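PDB 3L7Y: uncharacterized protein from Streptococcus mutans, which binds magnesium and is probably a phosphatase of the haloacid dehalogenase-like hydrolase superfamily. Local coordinates for residues H57-F60 against Q61-K65; P90-H93 against E94-F98; K229-A232 against L233-L236. All coordinates share one frame; numbering follows the deposited sequence.

Interaction 1. Residues H57-F60 against Q61-K65; sequences HNRF and QRILK
Phe60 reaches forward over the next turn of its helix to meet Leu64. Its CB sits 3.1 Å from Gln61 N. With CG anti to the backbone N (chi1 172°), the ring is swung beside its own carbonyl and toward the residue four places on. CG and CD2 then pass the backbone N of Gln61, CE2 comes to 3.9 Å from Leu64 CG, and CZ at the far end meets that same CG at 3.7 Å. Leu64 CB stands over one ring face, near the rim, so the leucine covers a border of the ring and not its centre. Three other phenylalanines also meet the ring: Phe48 and Phe74 edge-to-face, Phe89 at a slant. On another side of the helix, Arg59 CG lies 4.2 Å from Ile63 CD1. The guanidinium groups of Arg59 and Arg62 both form salt bridges with Asp297 on helix 291-301, a shared negative partner that probably offsets their like charges. The backbone bond from Leu64 N to Phe60 O (2.7 Å) closes the turn beneath the Phe60-Leu64 pair. This is an i to i+4 pairing on an amphipathic helix, here helix 57-69 of a HAD-family protein.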
loop_
_atom_site.group_PDB
_atom_site.type_symbol
_atom_site.label_atom_id
_atom_site.label_comp_id
_atom_site.label_asym_id
_atom_site.label_seq_id
_atom_site.Cartn_x
_atom_site.Cartn_y
_atom_site.Cartn_z
ATOM N N HIS A 57 -8.440 18.643 2.555
ATOM C CA HIS A 57 -7.325 19.222 1.828
ATOM C C HIS A 57 -6.745 20.447 2.525
ATOM O O HIS A 57 -5.534 20.531 2.732
ATOM C CB HIS A 57 -7.752 19.577 0.405
ATOM C CG HIS A 57 -7.894 18.386 -0.494
ATOM N ND1 HIS A 57 -9.013 17.579 -0.491
ATOM C CD2 HIS A 57 -7.058 17.865 -1.421
ATOM C CE1 HIS A 57 -8.859 16.614 -1.378
ATOM N NE2 HIS A 57 -7.680 16.762 -1.956
ATOM N N ASN A 58 -7.610 21.393 2.883
ATOM C CA ASN A 58 -7.172 22.613 3.547
ATOM C C ASN A 58 -6.434 22.320 4.850
ATOM O O ASN A 58 -5.333 22.823 5.077
ATOM C CB ASN A 58 -8.361 23.543 3.808
ATOM C CG ASN A 58 -8.946 24.122 2.531
ATOM O OD1 ASN A 58 -8.219 24.516 1.614
ATOM N ND2 ASN A 58 -10.271 24.185 2.469
ATOM N N ARG A 59 -7.042 21.503 5.704
ATOM C CA ARG A 59 -6.452 21.213 7.005
ATOM C C ARG A 59 -5.104 20.547 6.787
ATOM O O ARG A 59 -4.136 20.851 7.486
ATOM C CB ARG A 59 -7.379 20.338 7.864
ATOM C CG ARG A 59 -6.838 20.020 9.254
ATOM C CD ARG A 59 -7.829 19.211 10.094
ATOM N NE ARG A 59 -7.372 19.080 11.476
ATOM C CZ ARG A 59 -7.960 18.325 12.400
ATOM N NH1 ARG A 59 -9.044 17.617 12.100
ATOM N NH2 ARG A 59 -7.459 18.278 13.626
ATOM N N PHE A 60 -5.040 19.654 5.801
ATOM C CA PHE A 60 -3.798 18.952 5.516
ATOM C C PHE A 60 -2.681 19.883 5.057
ATOM O O PHE A 60 -1.555 19.795 5.537
ATOM C CB PHE A 60 -3.974 17.864 4.452
ATOM C CG PHE A 60 -2.663 17.274 4.004
ATOM C CD1 PHE A 60 -1.948 16.431 4.846
ATOM C CD2 PHE A 60 -2.124 17.595 2.776
ATOM C CE1 PHE A 60 -0.725 15.905 4.450
ATOM C CE2 PHE A 60 -0.906 17.071 2.371
ATOM C CZ PHE A 60 -0.204 16.226 3.213
ATOM N N GLN A 61 -2.977 20.753 4.099
ATOM C CA GLN A 61 -1.937 21.616 3.567
ATOM C C GLN A 61 -1.368 22.536 4.655
ATOM O O GLN A 61 -0.180 22.845 4.655
ATOM C CB GLN A 61 -2.441 22.398 2.342
ATOM C CG GLN A 61 -2.557 21.513 1.098
ATOM C CD GLN A 61 -3.060 22.246 -0.128
ATOM O OE1 GLN A 61 -4.104 22.900 -0.090
ATOM N NE2 GLN A 61 -2.326 22.121 -1.237
ATOM N N ARG A 62 -2.215 22.958 5.589
ATOM C CA ARG A 62 -1.760 23.790 6.695
ATOM C C ARG A 62 -0.891 22.963 7.644
ATOM O O ARG A 62 0.110 23.443 8.179
ATOM C CB ARG A 62 -2.958 24.397 7.436
ATOM C CG ARG A 62 -2.615 25.600 8.302
ATOM C CD ARG A 62 -2.292 25.203 9.735
ATOM N NE ARG A 62 -3.423 24.529 10.374
ATOM C CZ ARG A 62 -3.759 23.525 11.181
ATOM N NH1 ARG A 62 -4.807 22.846 11.631
ATOM N NH2 ARG A 62 -2.939 22.504 11.408
ATOM N N ILE A 63 -1.283 21.712 7.854
ATOM C CA ILE A 63 -0.469 20.799 8.643
ATOM C C ILE A 63 0.871 20.572 7.952
ATOM O O ILE A 63 1.916 20.570 8.594
ATOM C CB ILE A 63 -1.193 19.476 8.881
ATOM C CG1 ILE A 63 -2.339 19.685 9.868
ATOM C CG2 ILE A 63 -0.239 18.427 9.424
ATOM C CD1 ILE A 63 -3.071 18.399 10.221
ATOM N N LEU A 64 0.839 20.445 6.632
ATOM C CA LEU A 64 2.034 20.119 5.869
ATOM C C LEU A 64 3.057 21.245 6.012
ATOM O O LEU A 64 4.256 20.996 6.150
ATOM C CB LEU A 64 1.671 19.922 4.390
ATOM C CG LEU A 64 2.365 18.837 3.572
ATOM C CD1 LEU A 64 2.565 19.322 2.120
ATOM C CD2 LEU A 64 3.689 18.383 4.206
ATOM N N LYS A 65 2.577 22.487 5.953
ATOM C CA LYS A 65 3.445 23.642 6.128
ATOM C C LYS A 65 4.112 23.576 7.491
ATOM O O LYS A 65 5.292 23.899 7.635
ATOM C CB LYS A 65 2.644 24.939 5.996
ATOM C CG LYS A 65 3.193 26.101 6.819
#

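Interaction 2. Residues P90-H93 against E94-F98; sequences PDCH and EQLTF
His93 CB packs against the end of the Phe98 ring, 3.8 Å from CZ, while the histidine's own carbonyl oxygen addresses the edge of that ring. His93 O lies near the phenylalanine plane, 3.3 Å from Phe98 CE2, so the oxygen faces the ring's C-H rim and not its pi cloud. The Phe98 ring also meets Tyr82 edge-to-face.

The same His93 O accepts two further contacts: Leu96 N bonds to it at 3.2 Å, coming from well above the carbonyl plane, and a water donates to it at 2.8 Å. That water also donates to Leu96 O, bridging the two carbonyls across the turn. One residue earlier, Gln95 N bonds to Cys92 O at 2.8 Å, again from above the carbonyl plane. Two successive i to i+3 bonds of this kind make a short 3-10 turn, which brings the chain from the loop after helix 82-86 into strand 97-100. In the large mixed sheet that strand lies beside the parallel strand 73-77, with Thr97 bonding through its backbone to Phe74 and Val76.

On the side facing helix 57-69, Leu96 CG rests 3.6 Å from Cys92 O, and its CD1 has a looser apolar contact with Cys92 SG. Leu64 of that helix packs on both side chains.

Glu94 folds back over the start of the turn. Its CG lies between the backbone N and the carbonyl carbon (chi1 85°), and a second bend at chi2 carries the carboxylate back toward the Cys92-His93 peptide, with OE1 3.6 Å from Cys92 C. A second water donates to both Glu94 OE1 and Pro90 O, linking the carboxylate to the Pro90 carbonyl, four residues back.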
loop_
_atom_site.group_PDB
_atom_site.type_symbol
_atom_site.label_atom_id
_atom_site.label_comp_id
_atom_site.label_asym_id
_atom_site.label_seq_id
_atom_site.Cartn_x
_atom_site.Cartn_y
_atom_site.Cartn_z
ATOM N N PRO A 90 -2.205 16.880 -5.648
ATOM C CA PRO A 90 -1.896 17.528 -6.930
ATOM C C PRO A 90 -0.927 18.684 -6.759
ATOM O O PRO A 90 -0.072 18.889 -7.627
ATOM C CB PRO A 90 -3.254 18.068 -7.403
ATOM C CG PRO A 90 -4.284 17.395 -6.562
ATOM C CD PRO A 90 -3.622 17.013 -5.274
ATOM N N ASP A 91 -1.059 19.424 -5.658
ATOM C CA ASP A 91 -0.315 20.664 -5.496
ATOM C C ASP A 91 0.903 20.546 -4.589
ATOM O O ASP A 91 1.614 21.527 -4.389
ATOM C CB ASP A 91 -1.226 21.781 -4.962
ATOM C CG ASP A 91 -2.414 22.068 -5.871
ATOM O OD1 ASP A 91 -2.292 21.907 -7.108
ATOM O OD2 ASP A 91 -3.473 22.462 -5.336
ATOM N N CYS A 92 1.154 19.369 -4.025
ATOM C CA CYS A 92 2.292 19.256 -3.128
ATOM C C CYS A 92 2.984 17.896 -3.167
ATOM O O CYS A 92 3.894 17.654 -2.381
ATOM C CB CYS A 92 1.878 19.601 -1.684
ATOM S SG CYS A 92 0.811 18.353 -0.973
ATOM N N HIS A 93 2.574 17.024 -4.089
ATOM C CA HIS A 93 3.144 15.673 -4.172
ATOM C C HIS A 93 4.668 15.675 -4.290
ATOM O O HIS A 93 5.343 14.728 -3.857
ATOM C CB HIS A 93 2.531 14.880 -5.335
ATOM C CG HIS A 93 2.951 15.364 -6.690
ATOM N ND1 HIS A 93 4.095 14.920 -7.319
ATOM C CD2 HIS A 93 2.381 16.256 -7.536
ATOM C CE1 HIS A 93 4.214 15.521 -8.489
ATOM N NE2 HIS A 93 3.186 16.335 -8.645
ATOM N N GLU A 94 5.210 16.737 -4.878
ATOM C CA GLU A 94 6.648 16.829 -5.103
ATOM C C GLU A 94 7.387 17.124 -3.803
ATOM O O GLU A 94 8.617 17.077 -3.753
ATOM C CB GLU A 94 6.984 17.872 -6.185
ATOM C CG GLU A 94 7.098 19.303 -5.674
ATOM C CD GLU A 94 5.749 19.974 -5.476
ATOM O OE1 GLU A 94 4.728 19.411 -5.936
ATOM O OE2 GLU A 94 5.717 21.072 -4.869
ATOM N N GLN A 95 6.633 17.407 -2.743
ATOM C CA GLN A 95 7.222 17.692 -1.434
ATOM C C GLN A 95 7.124 16.495 -0.489
ATOM O O GLN A 95 7.537 16.568 0.669
ATOM C CB GLN A 95 6.530 18.898 -0.805
ATOM C CG GLN A 95 6.306 20.044 -1.788
ATOM C CD GLN A 95 5.366 21.105 -1.242
ATOM O OE1 GLN A 95 4.678 21.794 -1.999
ATOM N NE2 GLN A 95 5.330 21.238 0.074
ATOM N N LEU A 96 6.567 15.392 -0.973
ATOM C CA LEU A 96 6.323 14.261 -0.084
ATOM C C LEU A 96 7.134 13.044 -0.503
ATOM O O LEU A 96 7.729 13.028 -1.567
ATOM C CB LEU A 96 4.830 13.912 -0.040
ATOM C CG LEU A 96 3.800 15.038 0.041
ATOM C CD1 LEU A 96 2.423 14.460 -0.191
ATOM C CD2 LEU A 96 3.863 15.786 1.391
ATOM N N THR A 97 7.168 12.032 0.355
ATOM C CA THR A 97 7.741 10.751 -0.016
ATOM C C THR A 97 6.608 9.749 -0.143
ATOM O O THR A 97 5.680 9.743 0.669
ATOM C CB THR A 97 8.742 10.250 1.027
ATOM O OG1 THR A 97 9.844 11.155 1.102
ATOM C CG2 THR A 97 9.248 8.836 0.654
ATOM N N PHE A 98 6.690 8.904 -1.162
ATOM C CA PHE A 98 5.647 7.936 -1.451
ATOM C C PHE A 98 6.203 6.524 -1.405
ATOM O O PHE A 98 7.230 6.236 -2.020
ATOM C CB PHE A 98 5.097 8.177 -2.860
ATOM C CG PHE A 98 4.239 9.405 -2.992
ATOM C CD1 PHE A 98 2.878 9.332 -2.799
ATOM C CD2 PHE A 98 4.789 10.617 -3.344
ATOM C CE1 PHE A 98 2.075 10.446 -2.942
ATOM C CE2 PHE A 98 3.995 11.736 -3.486
ATOM C CZ PHE A 98 2.632 11.648 -3.285
HETATM O O HOH W 1 2.296 20.004 -7.775
HETATM O O HOH W 2 7.359 12.837 -4.483
#

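Interaction 3. Residues K229-A232 against L233-L236; sequences KGWA and LQQL
Gln235 lays its CG methylene on the six-membered ring of Trp231, a CH-pi contact with the carbon 3.5 Å from the ring centroid and only 13° off the ring normal. The two side chains cross at a slant, yet the glutamine amide is turned nearly flat against the indole, their planes 21° apart. Trp231 has CG anti to its backbone N, which carries the indole forward along the helix. Gln235 comes to meet it by bending at chi2 (-62°), so that its chain folds over the aromatic face. Beyond CG, the amide continues across the indole: Gln235 CD is 3.7 Å from Trp231 CZ2, and Gln235 OE1 comes to 3.5 Å from Trp231 NE1. Ile114 of strand 111-115 also touches the tryptophan.

Gln234 takes another course. Extended beyond CG, it runs back along the preceding turn with CG 3.1 Å from Gly230 O, and its NE2 approaches the indole obliquely. Beneath these side chains run the i to i+4 backbone bonds of helix 229-239, among them Leu233 N to Lys229 O at 3.0 Å, almost straight. The helix packs on the Rossmann-like core of the HAD fold, where Ala232 and Leu236 face strand 97-100 and Leu233 meets helix 257-262.

Lys229, at the start of the helix, sends its extended chain away from the following turn into the magnesium site. There NZ forms salt bridges with Asp43, a magnesium ligand, and with Asp256, and donates to Ala77 O. Three oxygens thus hold NZ, a placement consistent with the conserved lysine of HAD active sites. Back on the helix, Leu233 CD2 lies 3.4 Å from Lys229 O, beside the carbonyl that accepts the bond from Leu233 N.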
loop_
_atom_site.group_PDB
_atom_site.type_symbol
_atom_site.label_atom_id
_atom_site.label_comp_id
_atom_site.label_asym_id
_atom_site.label_seq_id
_atom_site.Cartn_x
_atom_site.Cartn_y
_atom_site.Cartn_z
ATOM N N LYS A 229 5.486 -2.586 3.898
ATOM C CA LYS A 229 5.584 -1.178 4.265
ATOM C C LYS A 229 6.553 -0.963 5.441
ATOM O O LYS A 229 7.162 0.106 5.563
ATOM C CB LYS A 229 4.207 -0.610 4.603
ATOM C CG LYS A 229 3.189 -0.640 3.482
ATOM C CD LYS A 229 1.875 0.003 3.953
ATOM C CE LYS A 229 0.709 -0.290 3.003
ATOM N NZ LYS A 229 -0.527 0.410 3.427
ATOM N N GLY A 230 6.677 -1.974 6.305
ATOM C CA GLY A 230 7.651 -1.945 7.383
ATOM C C GLY A 230 9.059 -1.871 6.818
ATOM O O GLY A 230 9.876 -1.068 7.260
ATOM N N TRP A 231 9.371 -2.738 5.860
ATOM C CA TRP A 231 10.639 -2.702 5.136
ATOM C C TRP A 231 10.869 -1.333 4.464
ATOM O O TRP A 231 11.912 -0.796 4.530
ATOM C CB TRP A 231 10.743 -3.837 4.118
ATOM C CG TRP A 231 11.975 -3.810 3.313
ATOM C CD1 TRP A 231 13.147 -4.423 3.580
ATOM C CD2 TRP A 231 12.178 -3.100 2.114
ATOM N NE1 TRP A 231 14.053 -4.155 2.625
ATOM C CE2 TRP A 231 13.483 -3.333 1.709
ATOM C CE3 TRP A 231 11.381 -2.294 1.331
ATOM C CZ2 TRP A 231 14.004 -2.769 0.562
ATOM C CZ3 TRP A 231 11.892 -1.769 0.216
ATOM C CH2 TRP A 231 13.181 -2.017 -0.170
ATOM N N ALA A 232 9.850 -0.801 3.856
ATOM C CA ALA A 232 9.957 0.471 3.183
ATOM C C ALA A 232 10.358 1.565 4.181
ATOM O O ALA A 232 11.325 2.212 3.987
ATOM C CB ALA A 232 8.738 0.805 2.499
ATOM N N LEU A 233 9.632 1.696 5.268
ATOM C CA LEU A 233 9.959 2.655 6.308
ATOM C C LEU A 233 11.339 2.433 6.917
ATOM O O LEU A 233 12.040 3.317 7.161
ATOM C CB LEU A 233 8.878 2.691 7.356
ATOM C CG LEU A 233 7.819 3.749 7.107
ATOM C CD1 LEU A 233 8.404 5.146 6.918
ATOM C CD2 LEU A 233 6.949 3.488 5.992
ATOM N N GLN A 234 11.723 1.209 7.110
ATOM C CA GLN A 234 13.080 0.933 7.580
ATOM C C GLN A 234 14.102 1.544 6.622
ATOM O O GLN A 234 15.040 2.226 7.031
ATOM C CB GLN A 234 13.310 -0.578 7.730
ATOM C CG GLN A 234 12.498 -1.203 8.847
ATOM C CD GLN A 234 12.786 -2.679 9.037
ATOM O OE1 GLN A 234 12.779 -3.181 10.161
ATOM N NE2 GLN A 234 13.045 -3.383 7.939
ATOM N N GLN A 235 13.906 1.317 5.328
ATOM C CA GLN A 235 14.810 1.877 4.342
ATOM C C GLN A 235 14.891 3.401 4.445
ATOM O O GLN A 235 15.958 3.997 4.293
ATOM C CB GLN A 235 14.355 1.470 2.948
ATOM C CG GLN A 235 14.454 -0.027 2.708
ATOM C CD GLN A 235 15.878 -0.515 2.814
ATOM O OE1 GLN A 235 16.169 -1.485 3.522
ATOM N NE2 GLN A 235 16.785 0.172 2.132
ATOM N N LEU A 236 13.761 4.039 4.712
ATOM C CA LEU A 236 13.730 5.497 4.753
ATOM C C LEU A 236 14.356 6.023 6.046
ATOM O O LEU A 236 15.155 6.965 6.022
ATOM C CB LEU A 236 12.301 6.004 4.567
ATOM C CG LEU A 236 11.714 5.785 3.167
ATOM C CD1 LEU A 236 10.211 5.954 3.201
ATOM C CD2 LEU A 236 12.340 6.763 2.168
#

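How the interactions relate
All three interactions are short-range, and all lie around the large mixed sheet. Interactions 1 and 2 adjoin directly: Leu64 CD1 packs on Cys92 SG at 3.7 Å, joining helix 57-69 to the turn that leads into strand 97-100. Interaction 3 reaches this strand too, where Leu236 CD1 meets Thr97 CG2 at 4.0 Å, but has no touch with interaction 1. Interaction 3 is the most buried, whereas the other two mix buried apolar groups with solvent-facing polar ones. Their chemistry differs accordingly: aromatic-aliphatic packing on one side and arginine salt bridges on another in 57-65, backbone hydrogen bonds and water bridges in 90-98, and in 229-236 a CH-pi contact on a helix whose first lysine enters the magnesium site.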